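Local coordinates for protein Sodium/sialic acid symporter SiaT (Proteus mirabilis, PDB 5NV9) that uses the sodium gradient to carry the sialic acid N-acetylneuraminic acid across the bacterial inner membrane into the cell, at residues Phe131-Val136 with Ile386-Ala391; Ile139-Val144 with Ile393-Ser398. All blocks are in the same frame, centred on the assembly; numbering follows the deposited sequence.

Contact 1. Residues Phe131-Val136 with Ile386-Ala391. With SLB (N-acetyl-beta-neuraminic acid), chain D.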
ATOM      1  N   PHE A 131       9.657   3.751   6.273  1.00 23.88           N
ATOM      2  CA  PHE A 131       9.266   2.949   5.124  1.00 24.40           C
ATOM      3  C   PHE A 131       8.287   3.738   4.243  1.00 25.32           C
ATOM      4  O   PHE A 131       8.436   3.816   3.006  1.00 26.35           O
ATOM      5  CB  PHE A 131       8.651   1.591   5.470  1.00 25.52           C
ATOM      6  CG  PHE A 131       8.289   0.797   4.237  1.00 28.82           C
ATOM      7  CD1 PHE A 131       9.288   0.228   3.445  1.00 33.29           C
ATOM      8  CD2 PHE A 131       6.952   0.718   3.771  1.00 32.68           C
ATOM      9  CE1 PHE A 131       8.962  -0.464   2.256  1.00 37.34           C
ATOM     10  CE2 PHE A 131       6.620   0.039   2.582  1.00 32.97           C
ATOM     11  CZ  PHE A 131       7.618  -0.554   1.826  1.00 35.63           C
ATOM     12  N   HIS A 132       7.322   4.373   4.878  1.00 21.69           N
ATOM     13  CA  HIS A 132       6.298   5.112   4.139  1.00 21.87           C
ATOM     14  C   HIS A 132       6.738   6.409   3.486  1.00 23.44           C
ATOM     15  O   HIS A 132       6.164   6.798   2.443  1.00 23.99           O
ATOM     16  CB  HIS A 132       5.035   5.246   4.980  1.00 22.73           C
ATOM     17  CG  HIS A 132       4.252   3.987   4.951  1.00 20.94           C
ATOM     18  ND1 HIS A 132       3.107   3.853   4.207  1.00 20.87           N
ATOM     19  CD2 HIS A 132       4.572   2.758   5.383  1.00 21.58           C
ATOM     20  CE1 HIS A 132       2.691   2.609   4.264  1.00 22.20           C
ATOM     21  NE2 HIS A 132       3.555   1.921   4.986  1.00 24.45           N
ATOM     22  N   ILE A 133       7.736   7.063   4.056  1.00 22.28           N
ATOM     23  CA  ILE A 133       8.419   8.103   3.301  1.00 25.29           C
ATOM     24  C   ILE A 133       8.977   7.582   1.969  1.00 26.77           C
ATOM     25  O   ILE A 133       8.794   8.236   0.912  1.00 27.76           O
ATOM     26  CB  ILE A 133       9.517   8.743   4.112  1.00 28.18           C
ATOM     27  CG1 ILE A 133       8.913   9.457   5.328  1.00 31.12           C
ATOM     28  CG2 ILE A 133      10.323   9.724   3.247  1.00 29.64           C
ATOM     29  CD1 ILE A 133       8.412  10.843   5.026  1.00 35.56           C
ATOM     30  N   GLY A 134       9.619   6.409   1.996  1.00 26.27           N
ATOM     31  CA  GLY A 134       9.993   5.728   0.780  1.00 26.72           C
ATOM     32  C   GLY A 134       8.833   5.312  -0.137  1.00 26.69           C
ATOM     33  O   GLY A 134       8.926   5.450  -1.360  1.00 25.23           O
ATOM     34  N   ARG A 135       7.754   4.763   0.423  1.00 23.55           N
ATOM     35  CA  ARG A 135       6.673   4.260  -0.410  1.00 28.08           C
ATOM     36  C   ARG A 135       6.038   5.405  -1.238  1.00 27.47           C
ATOM     37  O   ARG A 135       5.740   5.205  -2.436  1.00 25.93           O
ATOM     38  CB  ARG A 135       5.639   3.473   0.436  1.00 27.52           C
ATOM     39  CG  ARG A 135       4.363   3.067  -0.279  1.00 26.56           C
ATOM     40  CD  ARG A 135       3.457   2.321   0.677  1.00 24.94           C
ATOM     41  NE  ARG A 135       2.071   2.193   0.243  1.00 24.06           N
ATOM     42  CZ  ARG A 135       1.661   1.395  -0.722  1.00 24.43           C
ATOM     43  NH1 ARG A 135       2.547   0.613  -1.361  1.00 24.40           N
ATOM     44  NH2 ARG A 135       0.352   1.382  -1.066  1.00 22.96           N
ATOM     45  N   VAL A 136       5.851   6.569  -0.604  1.00 25.33           N
ATOM     46  CA  VAL A 136       5.338   7.745  -1.250  1.00 26.15           C
ATOM     47  C   VAL A 136       6.261   8.170  -2.427  1.00 28.34           C
ATOM     48  O   VAL A 136       5.751   8.482  -3.572  1.00 26.01           O
ATOM     49  CB  VAL A 136       5.196   8.924  -0.281  1.00 25.90           C
ATOM     50  CG1 VAL A 136       4.887  10.220  -1.022  1.00 27.76           C
ATOM     51  CG2 VAL A 136       4.110   8.660   0.739  1.00 25.60           C
ATOM     52  N   ILE A 386       6.978  17.197   1.937  1.00 35.65           N
ATOM     53  CA  ILE A 386       8.149  17.840   1.357  1.00 34.33           C
ATOM     54  C   ILE A 386       9.276  16.866   1.150  1.00 33.96           C
ATOM     55  O   ILE A 386       9.755  16.733   0.028  1.00 35.47           O
ATOM     56  CB  ILE A 386       8.600  19.081   2.167  1.00 34.37           C
ATOM     57  CG1 ILE A 386       7.621  20.222   1.881  1.00 35.41           C
ATOM     58  CG2 ILE A 386       9.988  19.504   1.745  1.00 33.50           C
ATOM     59  CD1 ILE A 386       7.630  21.346   2.880  1.00 36.51           C
ATOM     60  N   PHE A 387       9.664  16.148   2.204  1.00 33.99           N
ATOM     61  CA  PHE A 387      10.686  15.105   2.093  1.00 35.95           C
ATOM     62  C   PHE A 387      10.371  14.018   1.029  1.00 35.43           C
ATOM     63  O   PHE A 387      11.259  13.558   0.320  1.00 31.64           O
ATOM     64  CB  PHE A 387      10.936  14.380   3.443  1.00 39.65           C
ATOM     65  CG  PHE A 387      11.607  15.203   4.531  1.00 46.94           C
ATOM     66  CD1 PHE A 387      12.494  16.235   4.253  1.00 52.66           C
ATOM     67  CD2 PHE A 387      11.396  14.867   5.867  1.00 53.48           C
ATOM     68  CE1 PHE A 387      13.097  16.945   5.277  1.00 52.11           C
ATOM     69  CE2 PHE A 387      12.013  15.561   6.892  1.00 54.40           C
ATOM     70  CZ  PHE A 387      12.855  16.614   6.590  1.00 55.03           C
ATOM     71  N   SER A 388       9.128  13.557   0.966  1.00 35.38           N
ATOM     72  CA  SER A 388       8.728  12.498   0.031  1.00 35.55           C
ATOM     73  C   SER A 388       8.854  12.983  -1.392  1.00 35.03           C
ATOM     74  O   SER A 388       9.264  12.224  -2.273  1.00 33.29           O
ATOM     75  CB  SER A 388       7.265  12.107   0.238  1.00 40.15           C
ATOM     76  OG  SER A 388       7.177  10.975   1.040  1.00 47.38           O
ATOM     77  N   SER A 389       8.475  14.247  -1.582  1.00 33.67           N
ATOM     78  CA  SER A 389       8.486  14.914  -2.872  1.00 35.84           C
ATOM     79  C   SER A 389       9.877  15.221  -3.386  1.00 40.11           C
ATOM     80  O   SER A 389      10.137  15.023  -4.572  1.00 36.76           O
ATOM     81  CB  SER A 389       7.705  16.208  -2.806  1.00 34.32           C
ATOM     82  OG  SER A 389       6.331  15.949  -2.613  1.00 35.92           O
ATOM     83  N   LEU A 390      10.745  15.736  -2.512  1.00 40.36           N
ATOM     84  CA  LEU A 390      12.153  15.940  -2.874  1.00 38.13           C
ATOM     85  C   LEU A 390      12.769  14.619  -3.316  1.00 36.28           C
ATOM     86  O   LEU A 390      13.410  14.533  -4.393  1.00 34.78           O
ATOM     87  CB  LEU A 390      12.938  16.491  -1.686  1.00 39.79           C
ATOM     88  CG  LEU A 390      12.460  17.838  -1.187  1.00 37.78           C
ATOM     89  CD1 LEU A 390      13.307  18.304  -0.019  1.00 40.50           C
ATOM     90  CD2 LEU A 390      12.510  18.810  -2.326  1.00 39.95           C
ATOM     91  N   ALA A 391      12.577  13.577  -2.501  1.00 31.23           N
ATOM     92  CA  ALA A 391      13.087  12.286  -2.874  1.00 34.20           C
ATOM     93  C   ALA A 391      12.583  11.918  -4.279  1.00 41.64           C
ATOM     94  O   ALA A 391      13.375  11.558  -5.148  1.00 43.05           O
ATOM     95  CB  ALA A 391      12.708  11.236  -1.876  1.00 36.75           C
TER
HETATM   96  C1  SLB D 503       0.539  -1.679  -4.285  1.00 27.24           C
HETATM   97  C2  SLB D 503       0.470  -2.942  -3.470  1.00 25.15           C
HETATM   98  C3  SLB D 503       1.679  -3.793  -3.778  1.00 24.67           C
HETATM   99  C4  SLB D 503       1.588  -5.202  -3.151  1.00 25.99           C
HETATM  100  C5  SLB D 503       0.316  -5.825  -3.729  1.00 26.42           C
HETATM  101  C6  SLB D 503      -0.901  -4.935  -3.397  1.00 26.08           C
HETATM  102  C7  SLB D 503      -2.239  -5.447  -3.947  1.00 24.20           C
HETATM  103  C8  SLB D 503      -3.374  -4.519  -3.602  1.00 22.85           C
HETATM  104  C9  SLB D 503      -4.725  -5.111  -4.002  1.00 24.83           C
HETATM  105  C10 SLB D 503       0.036  -8.263  -3.979  1.00 28.16           C
HETATM  106  C11 SLB D 503      -0.529  -9.474  -3.281  1.00 31.60           C
HETATM  107  N5  SLB D 503       0.101  -7.178  -3.195  1.00 27.84           N
HETATM  108  O1A SLB D 503      -0.059  -1.658  -5.415  1.00 24.48           O
HETATM  109  O1B SLB D 503       1.240  -0.699  -3.827  1.00 29.61           O
HETATM  110  O2  SLB D 503       0.414  -2.646  -2.045  1.00 24.77           O
HETATM  111  O4  SLB D 503       2.750  -6.024  -3.515  1.00 24.67           O
HETATM  112  O6  SLB D 503      -0.712  -3.627  -3.931  1.00 27.94           O
HETATM  113  O7  SLB D 503      -2.204  -5.533  -5.375  1.00 23.82           O
HETATM  114  O8  SLB D 503      -3.367  -4.238  -2.207  1.00 25.09           O
HETATM  115  O9  SLB D 503      -5.046  -6.307  -3.248  1.00 27.58           O
HETATM  116  O10 SLB D 503       0.351  -8.264  -5.180  1.00 26.82           O
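S388 stands between I133 and V136, and its small side chain is consistent with the close approach of two transmembrane helices, with I133 CA and S388 CA 5.5 Å apart. Its hydroxyl gives a hydrogen bond to the backbone carbonyl of I133, S388 OG to I133 O 3.2 Å, arriving in the carbonyl plane on a lone pair with a C=O...OG angle of 119°. This bond ties the S388 side chain to the backbone of the facing helix. The same hydroxyl lies close against V136, whose CB is 3.1 Å from S388 OG. V136 CG1, trans to the backbone N (chi1 170°), meets S388 CB at 3.3 Å, a tight carbon pair. I133 flanks the serine more loosely, its CG2 4.0 Å from S388 OG.

R135 leaves the other side of its helix, extended from CG to NE, and NH1 donates to O1B of the sialic acid carboxylate at 3.1 Å, in the guanidinium plane. R135 NH2 bonds to the T58 carbonyl. Helix 118-151 thus meets the substrate through R135 and helix 370-398 on another side through I133 and V136, while S347 of helix 328-361, the helix that also supplies sodium-site serines, touches R135 and V136.

Contact 2. Residues Ile139-Val144 with Ile393-Ser398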
ATOM      1  N   ILE A 139       6.015   5.650  -5.227  1.00 26.96           N
ATOM      2  CA  ILE A 139       4.719   5.647  -5.876  1.00 24.64           C
ATOM      3  C   ILE A 139       4.723   6.826  -6.878  1.00 25.45           C
ATOM      4  O   ILE A 139       4.222   6.723  -7.966  1.00 23.81           O
ATOM      5  CB  ILE A 139       3.544   5.770  -4.902  1.00 22.26           C
ATOM      6  CG1 ILE A 139       3.240   4.404  -4.278  1.00 25.62           C
ATOM      7  CG2 ILE A 139       2.299   6.240  -5.632  1.00 22.95           C
ATOM      8  CD1 ILE A 139       2.298   4.477  -3.090  1.00 23.37           C
ATOM      9  N   THR A 140       5.244   7.957  -6.432  1.00 25.47           N
ATOM     10  CA  THR A 140       5.290   9.175  -7.221  1.00 25.60           C
ATOM     11  C   THR A 140       6.244   9.049  -8.434  1.00 26.69           C
ATOM     12  O   THR A 140       5.907   9.413  -9.558  1.00 23.87           O
ATOM     13  CB  THR A 140       5.646  10.320  -6.271  1.00 24.41           C
ATOM     14  OG1 THR A 140       4.651  10.370  -5.253  1.00 23.65           O
ATOM     15  CG2 THR A 140       5.741  11.617  -6.989  1.00 27.66           C
ATOM     16  N   TYR A 141       7.415   8.490  -8.187  1.00 28.78           N
ATOM     17  CA  TYR A 141       8.396   8.144  -9.209  1.00 29.71           C
ATOM     18  C   TYR A 141       7.858   7.259 -10.307  1.00 31.98           C
ATOM     19  O   TYR A 141       8.011   7.635 -11.470  1.00 32.04           O
ATOM     20  CB  TYR A 141       9.642   7.520  -8.551  1.00 34.07           C
ATOM     21  CG  TYR A 141      10.719   7.113  -9.547  1.00 39.55           C
ATOM     22  CD1 TYR A 141      11.367   8.062 -10.311  1.00 43.92           C
ATOM     23  CD2 TYR A 141      11.081   5.790  -9.707  1.00 46.39           C
ATOM     24  CE1 TYR A 141      12.347   7.703 -11.231  1.00 47.21           C
ATOM     25  CE2 TYR A 141      12.063   5.420 -10.613  1.00 51.85           C
ATOM     26  CZ  TYR A 141      12.690   6.388 -11.371  1.00 52.46           C
ATOM     27  OH  TYR A 141      13.672   6.044 -12.272  1.00 66.76           O
ATOM     28  N   LEU A 142       7.225   6.115  -9.966  1.00 29.12           N
ATOM     29  CA  LEU A 142       6.641   5.230 -10.960  1.00 32.43           C
ATOM     30  C   LEU A 142       5.543   5.908 -11.800  1.00 31.95           C
ATOM     31  O   LEU A 142       5.484   5.702 -12.985  1.00 29.06           O
ATOM     32  CB  LEU A 142       5.985   4.005 -10.359  1.00 32.44           C
ATOM     33  CG  LEU A 142       6.757   3.040  -9.511  1.00 41.74           C
ATOM     34  CD1 LEU A 142       5.838   1.832  -9.299  1.00 44.64           C
ATOM     35  CD2 LEU A 142       8.068   2.649 -10.164  1.00 45.01           C
ATOM     36  N   THR A 143       4.682   6.696 -11.160  1.00 27.24           N
ATOM     37  CA  THR A 143       3.602   7.375 -11.840  1.00 27.54           C
ATOM     38  C   THR A 143       4.182   8.317 -12.891  1.00 25.00           C
ATOM     39  O   THR A 143       3.697   8.371 -14.025  1.00 23.73           O
ATOM     40  CB  THR A 143       2.722   8.132 -10.798  1.00 27.55           C
ATOM     41  OG1 THR A 143       2.370   7.240  -9.741  1.00 26.59           O
ATOM     42  CG2 THR A 143       1.475   8.744 -11.379  1.00 28.13           C
ATOM     43  N   VAL A 144       5.192   9.081 -12.492  1.00 26.06           N
ATOM     44  CA  VAL A 144       5.920   9.946 -13.401  1.00 29.60           C
ATOM     45  C   VAL A 144       6.592   9.142 -14.547  1.00 32.85           C
ATOM     46  O   VAL A 144       6.492   9.518 -15.713  1.00 29.12           O
ATOM     47  CB  VAL A 144       6.983  10.814 -12.667  1.00 28.30           C
ATOM     48  CG1 VAL A 144       7.879  11.531 -13.679  1.00 29.83           C
ATOM     49  CG2 VAL A 144       6.320  11.834 -11.757  1.00 26.74           C
ATOM     50  N   ILE A 393      11.558  13.932  -6.656  1.00 37.27           N
ATOM     51  CA  ILE A 393      12.291  14.728  -7.623  1.00 41.65           C
ATOM     52  C   ILE A 393      13.713  14.169  -7.896  1.00 47.79           C
ATOM     53  O   ILE A 393      14.152  14.160  -9.055  1.00 49.94           O
ATOM     54  CB  ILE A 393      12.396  16.213  -7.218  1.00 41.91           C
ATOM     55  CG1 ILE A 393      11.060  16.934  -7.463  1.00 39.77           C
ATOM     56  CG2 ILE A 393      13.496  16.888  -8.029  1.00 42.65           C
ATOM     57  CD1 ILE A 393      10.855  18.153  -6.588  1.00 38.87           C
ATOM     58  N   TRP A 394      14.414  13.724  -6.846  1.00 43.32           N
ATOM     59  CA  TRP A 394      15.762  13.212  -6.973  1.00 45.15           C
ATOM     60  C   TRP A 394      15.752  11.922  -7.816  1.00 44.55           C
ATOM     61  O   TRP A 394      16.561  11.760  -8.742  1.00 44.18           O
ATOM     62  CB  TRP A 394      16.371  13.090  -5.556  1.00 48.77           C
ATOM     63  CG  TRP A 394      17.668  12.332  -5.315  1.00 52.85           C
ATOM     64  CD1 TRP A 394      18.611  11.961  -6.229  1.00 55.98           C
ATOM     65  CD2 TRP A 394      18.183  11.908  -4.021  1.00 56.89           C
ATOM     66  NE1 TRP A 394      19.660  11.313  -5.598  1.00 53.69           N
ATOM     67  CE2 TRP A 394      19.417  11.260  -4.249  1.00 52.03           C
ATOM     68  CE3 TRP A 394      17.709  12.015  -2.695  1.00 57.52           C
ATOM     69  CZ2 TRP A 394      20.178  10.710  -3.219  1.00 53.21           C
ATOM     70  CZ3 TRP A 394      18.473  11.465  -1.663  1.00 58.46           C
ATOM     71  CH2 TRP A 394      19.698  10.824  -1.936  1.00 59.00           C
ATOM     72  N   LEU A 395      14.810  11.036  -7.546  1.00 43.01           N
ATOM     73  CA  LEU A 395      14.706   9.776  -8.296  1.00 47.06           C
ATOM     74  C   LEU A 395      14.469   9.999  -9.785  1.00 48.73           C
ATOM     75  O   LEU A 395      14.983   9.262 -10.625  1.00 45.44           O
ATOM     76  CB  LEU A 395      13.592   8.890  -7.738  1.00 45.41           C
ATOM     77  CG  LEU A 395      13.889   8.182  -6.415  1.00 51.31           C
ATOM     78  CD1 LEU A 395      12.609   7.602  -5.800  1.00 48.06           C
ATOM     79  CD2 LEU A 395      14.958   7.099  -6.592  1.00 51.06           C
ATOM     80  N   VAL A 396      13.685  11.028 -10.091  1.00 50.81           N
ATOM     81  CA  VAL A 396      13.338  11.373 -11.449  1.00 50.53           C
ATOM     82  C   VAL A 396      14.553  11.959 -12.185  1.00 55.71           C
ATOM     83  O   VAL A 396      15.011  11.375 -13.178  1.00 56.94           O
ATOM     84  CB  VAL A 396      12.103  12.318 -11.493  1.00 47.62           C
ATOM     85  CG1 VAL A 396      11.871  12.836 -12.891  1.00 49.93           C
ATOM     86  CG2 VAL A 396      10.860  11.580 -11.035  1.00 44.26           C
ATOM     87  N   LEU A 397      15.098  13.061 -11.679  1.00 55.29           N
ATOM     88  CA  LEU A 397      16.108  13.824 -12.416  1.00 56.26           C
ATOM     89  C   LEU A 397      17.500  13.173 -12.474  1.00 61.17           C
ATOM     90  O   LEU A 397      18.266  13.461 -13.391  1.00 71.87           O
ATOM     91  CB  LEU A 397      16.200  15.264 -11.866  1.00 54.82           C
ATOM     92  CG  LEU A 397      14.918  16.088 -12.053  1.00 57.20           C
ATOM     93  CD1 LEU A 397      15.031  17.471 -11.444  1.00 54.67           C
ATOM     94  CD2 LEU A 397      14.513  16.183 -13.525  1.00 58.70           C
ATOM     95  N   SER A 398      17.823  12.289 -11.534  1.00 60.22           N
ATOM     96  CA  SER A 398      19.149  11.683 -11.478  1.00 61.92           C
ATOM     97  C   SER A 398      19.282  10.491 -12.423  1.00 66.40           C
ATOM     98  O   SER A 398      20.215  10.411 -13.205  1.00 74.76           O
ATOM     99  CB  SER A 398      19.439  11.214 -10.062  1.00 65.34           C
ATOM    100  OG  SER A 398      18.669  10.057  -9.787  1.00 67.74           O
TER
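Y141 lays one face of its ring over CB of L395, a CH-pi contact in which CB is 4.0 Å from the ring centroid and 29° off the normal. The motif is a helix-helix packing within the LeuT fold: helices 118-151 and 370-398 run in the same general direction here, their short axes 9.2 Å apart at a crossing angle of -37°. Y141 and V396 have the closest CA atoms of the two segments.

The phenol reaches across because its CG lies trans to the backbone N (chi1 179°), and the ring crosses the L395 side chain at about a right angle. V396 meets the same ring differently, with CG2 at the edge and in the ring plane, 3.6 Å from Y141 CD1. The aromatic group is therefore bounded by leucine on a face and valine at its rim. V396 CG2 also reaches V144 CG1 at 4.0 Å, extending the apolar seam toward the later turn of helix 118-151. P155 adjoins V396, and I162 adjoins V144, both from helix 155-203. At its far end the tyrosine is fixed by a hydrogen bond from OH to the backbone carbonyl of D399, just beyond the second segment, which adds a polar tie to an otherwise apolar contact.

On another side of helix 118-151, T143 OG1 donates to I139 O at 2.6 Å. The T143 amide also bonds to this oxygen, from the opposite face of its carbonyl plane. Back at the interface, Y141 CE1 lies 3.1 Å from L395 O.

In the fold
Contacts 1 and 2 are successive parts of one interface between helix 118-151 and helix 370-398, with centres 10 Å apart on the same side of the chain's centre. Their segments alternate along the sequence, 131-136 and 139-144 coming before 386-391 and 393-398, so both helices advance from contact 1 to contact 2 and the pairing is parallel in sense. About 250 residues separate the partners, including the sodium-site helix 328-361. Contact 1 lies deeper and includes a substrate-binding arginine; contact 2 continues the interface toward the periplasmic end. Together they join a helix lining the sialic acid pocket to a late helix of the LeuT fold in this outward-open state.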